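Local structure of transcription termination factor FttA (Methanosarcina mazei, 2XR1) at residues Arg602-His607 against Glu627-Thr632. The protein probably terminates transcription by cutting nascent RNA at the polymerase exit channel and trimming it 5'-3', using two zinc ions. Sequence-based numbering, arbitrary orientation.
With ZN (zinc ion), chain F.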
ATOM      1  N   ARG B 602      -6.532  15.597  11.150  1.00 32.52           N
ATOM      2  CA  ARG B 602      -6.464  14.194  11.559  1.00 32.08           C
ATOM      3  C   ARG B 602      -5.254  13.900  12.439  1.00 29.44           C
ATOM      4  O   ARG B 602      -4.234  14.525  12.304  1.00 28.29           O
ATOM      5  CB  ARG B 602      -6.429  13.226  10.383  1.00 32.29           C
ATOM      6  CG  ARG B 602      -7.089  13.638   9.140  1.00 36.89           C
ATOM      7  CD  ARG B 602      -8.520  13.172   8.971  1.00 43.76           C
ATOM      8  NE  ARG B 602      -8.625  11.855   8.330  1.00 49.46           N
ATOM      9  CZ  ARG B 602      -8.175  11.528   7.100  1.00 51.37           C
ATOM     10  NH1 ARG B 602      -7.537  12.428   6.308  1.00 51.00           N
ATOM     11  NH2 ARG B 602      -8.351  10.256   6.666  1.00 50.66           N
ATOM     12  N   VAL B 603      -5.384  12.967  13.367  1.00 28.53           N
ATOM     13  CA  VAL B 603      -4.214  12.385  13.959  1.00 27.12           C
ATOM     14  C   VAL B 603      -4.221  10.868  13.927  1.00 27.53           C
ATOM     15  O   VAL B 603      -5.267  10.245  13.945  1.00 29.50           O
ATOM     16  CB  VAL B 603      -3.814  12.969  15.325  1.00 26.80           C
ATOM     17  CG1 VAL B 603      -4.683  14.195  15.749  1.00 27.43           C
ATOM     18  CG2 VAL B 603      -3.674  11.931  16.308  1.00 24.86           C
ATOM     19  N   PHE B 604      -3.044  10.283  13.782  1.00 26.16           N
ATOM     20  CA  PHE B 604      -2.876   8.873  13.723  1.00 26.63           C
ATOM     21  C   PHE B 604      -1.907   8.496  14.801  1.00 26.79           C
ATOM     22  O   PHE B 604      -1.044   9.302  15.161  1.00 27.23           O
ATOM     23  CB  PHE B 604      -2.312   8.484  12.374  1.00 26.44           C
ATOM     24  CG  PHE B 604      -3.274   8.671  11.274  1.00 28.19           C
ATOM     25  CD1 PHE B 604      -4.249   7.724  11.023  1.00 29.66           C
ATOM     26  CD2 PHE B 604      -3.281   9.827  10.529  1.00 27.80           C
ATOM     27  CE1 PHE B 604      -5.159   7.919   9.997  1.00 29.47           C
ATOM     28  CE2 PHE B 604      -4.180  10.002   9.540  1.00 27.29           C
ATOM     29  CZ  PHE B 604      -5.107   9.046   9.275  1.00 29.17           C
ATOM     30  N   THR B 605      -2.022   7.295  15.344  1.00 27.58           N
ATOM     31  CA  THR B 605      -1.144   6.933  16.445  1.00 27.61           C
ATOM     32  C   THR B 605      -0.328   5.670  16.142  1.00 27.60           C
ATOM     33  O   THR B 605      -0.723   4.855  15.384  1.00 29.28           O
ATOM     34  CB  THR B 605      -1.946   6.798  17.739  1.00 27.82           C
ATOM     35  OG1 THR B 605      -2.935   5.786  17.575  1.00 28.88           O
ATOM     36  CG2 THR B 605      -2.608   8.099  18.081  1.00 27.22           C
ATOM     37  N   GLU B 606       0.816   5.553  16.759  1.00 27.74           N
ATOM     38  CA  GLU B 606       1.773   4.515  16.502  1.00 28.85           C
ATOM     39  C   GLU B 606       2.740   4.435  17.677  1.00 28.04           C
ATOM     40  O   GLU B 606       2.599   5.176  18.636  1.00 28.21           O
ATOM     41  CB  GLU B 606       2.529   4.763  15.186  1.00 28.89           C
ATOM     42  CG  GLU B 606       3.047   6.160  14.961  1.00 32.50           C
ATOM     43  CD  GLU B 606       4.539   6.402  15.315  1.00 37.29           C
ATOM     44  OE1 GLU B 606       5.413   5.488  15.202  1.00 39.56           O
ATOM     45  OE2 GLU B 606       4.857   7.579  15.664  1.00 41.82           O
ATOM     46  N   HIS B 607       3.678   3.492  17.636  1.00 27.93           N
ATOM     47  CA  HIS B 607       4.732   3.395  18.667  1.00 27.46           C
ATOM     48  C   HIS B 607       4.128   3.303  20.070  1.00 28.48           C
ATOM     49  O   HIS B 607       4.344   4.147  20.920  1.00 27.93           O
ATOM     50  CB  HIS B 607       5.660   4.562  18.540  1.00 25.52           C
ATOM     51  CG  HIS B 607       6.963   4.392  19.228  1.00 24.79           C
ATOM     52  ND1 HIS B 607       7.094   4.494  20.589  1.00 25.97           N
ATOM     53  CD2 HIS B 607       8.218   4.241  18.739  1.00 24.44           C
ATOM     54  CE1 HIS B 607       8.369   4.367  20.916  1.00 26.15           C
ATOM     55  NE2 HIS B 607       9.073   4.218  19.811  1.00 25.14           N
ATOM     56  N   GLU B 627     -10.631  13.985  14.416  1.00 40.44           N
ATOM     57  CA  GLU B 627     -10.700  12.597  13.935  1.00 41.02           C
ATOM     58  C   GLU B 627      -9.360  11.863  14.048  1.00 39.53           C
ATOM     59  O   GLU B 627      -8.364  12.237  13.391  1.00 37.91           O
ATOM     60  CB  GLU B 627     -11.134  12.573  12.492  1.00 41.89           C
ATOM     61  CG  GLU B 627     -11.386  11.193  11.961  1.00 44.05           C
ATOM     62  CD  GLU B 627     -11.875  11.225  10.525  1.00 48.76           C
ATOM     63  OE1 GLU B 627     -13.027  11.689  10.285  1.00 51.97           O
ATOM     64  OE2 GLU B 627     -11.093  10.809   9.628  1.00 51.24           O
ATOM     65  N   THR B 628      -9.312  10.826  14.878  1.00 39.79           N
ATOM     66  CA  THR B 628      -8.046  10.114  15.042  1.00 39.08           C
ATOM     67  C   THR B 628      -8.202   8.601  15.186  1.00 39.06           C
ATOM     68  O   THR B 628      -9.184   8.121  15.728  1.00 41.81           O
ATOM     69  CB  THR B 628      -7.179  10.708  16.183  1.00 38.39           C
ATOM     70  OG1 THR B 628      -7.052   9.769  17.243  1.00 41.55           O
ATOM     71  CG2 THR B 628      -7.740  12.038  16.701  1.00 39.54           C
ATOM     72  N   ARG B 629      -7.206   7.866  14.725  1.00 37.56           N
ATOM     73  CA  ARG B 629      -7.262   6.426  14.610  1.00 37.42           C
ATOM     74  C   ARG B 629      -5.860   5.787  14.620  1.00 35.21           C
ATOM     75  O   ARG B 629      -4.909   6.365  14.078  1.00 32.55           O
ATOM     76  CB  ARG B 629      -7.930   6.091  13.293  1.00 39.15           C
ATOM     77  CG  ARG B 629      -7.725   4.653  12.841  1.00 42.44           C
ATOM     78  CD  ARG B 629      -8.837   4.170  11.850  1.00 48.41           C
ATOM     79  NE  ARG B 629      -8.763   4.814  10.524  1.00 50.29           N
ATOM     80  CZ  ARG B 629      -7.821   4.576   9.601  1.00 49.63           C
ATOM     81  NH1 ARG B 629      -6.821   3.713   9.832  1.00 47.94           N
ATOM     82  NH2 ARG B 629      -7.887   5.220   8.431  1.00 49.49           N
ATOM     83  N   ALA B 630      -5.756   4.581  15.199  1.00 34.42           N
ATOM     84  CA  ALA B 630      -4.474   3.869  15.295  1.00 32.67           C
ATOM     85  C   ALA B 630      -4.118   3.207  13.985  1.00 32.27           C
ATOM     86  O   ALA B 630      -4.972   2.578  13.338  1.00 33.06           O
ATOM     87  CB  ALA B 630      -4.511   2.849  16.374  1.00 32.63           C
ATOM     88  N   LEU B 631      -2.853   3.350  13.587  1.00 30.71           N
ATOM     89  CA  LEU B 631      -2.395   2.735  12.340  1.00 30.54           C
ATOM     90  C   LEU B 631      -2.169   1.224  12.528  1.00 31.00           C
ATOM     91  O   LEU B 631      -2.047   0.740  13.650  1.00 30.64           O
ATOM     92  CB  LEU B 631      -1.125   3.409  11.842  1.00 29.53           C
ATOM     93  CG  LEU B 631      -1.206   4.890  11.461  1.00 27.15           C
ATOM     94  CD1 LEU B 631       0.160   5.416  11.035  1.00 21.50           C
ATOM     95  CD2 LEU B 631      -2.217   5.077  10.342  1.00 28.58           C
ATOM     96  N   THR B 632      -2.187   0.491  11.420  1.00 31.38           N
ATOM     97  CA  THR B 632      -1.929  -0.947  11.407  1.00 32.21           C
ATOM     98  C   THR B 632      -0.790  -1.198  10.448  1.00 31.12           C
ATOM     99  O   THR B 632      -0.741  -0.589   9.398  1.00 30.87           O
ATOM    100  CB  THR B 632      -3.196  -1.741  10.988  1.00 33.91           C
ATOM    101  OG1 THR B 632      -4.150  -1.713  12.048  1.00 36.67           O
ATOM    102  CG2 THR B 632      -2.907  -3.197  10.675  1.00 35.47           C
TER
HETATM  103 ZN    ZN F1639      11.204   4.607  19.791  1.00 35.44          ZN
HETATM  104  O   HOH W   1      -0.686   2.130  15.870  1.00 27.34           O
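Val603 and Arg629 bond through their backbones, Arg629 N reaching Val603 O at 3.2 Å. The ladder continues with Val603 N to Glu627 O, Thr605 N to Arg629 O and Leu631 N to Thr605 O. A water donates to Thr605 O and to Leu631 O, extending the junction past the last backbone bond.

On one face, Leu631 CD2 meets Phe604 CD1 at 3.4 Å, the two side chains crossing at about a right angle. Phe604 CG lies anti to the carbonyl carbon (chi1 -70°), and the ring's CE1 lies over one face of the Arg629 guanidinium, 4.1 Å from NH2; the ring and guanidinium planes are 77° apart. On this same face, Arg602 NE makes a salt bridge with Glu627 OE2 at 3.0 Å; the bond is bent, and NE stands above the carboxylate plane.

Strands 602-606 and 627-630 run parallel (axes 19° apart), and helix 610-624 connects them in a beta-alpha-beta unit of the metallo-beta-lactamase fold, with 627-630 the outermost strand, within this chain, of a mixed sheet. That helix covers the other face, where Val603 CG2 packs on Thr628 CB (3.7 Å) and Thr605 OG1 lies beside Ala630 CB (3.5 Å). The hydroxyls of Thr605 and Thr628 are bonded to the helix carbonyls of Cys613 and Ala617.

Further out, strand 376-380 flanks 602-606 within the sheet. Just beyond strand 602-606, His607 NE2 binds a zinc ion at 2.2 Å, together with Asp249, His250 and Asp355, while its ND1 is hydrogen-bonded to Thr382 OG1, which fixes the imidazole's rotation.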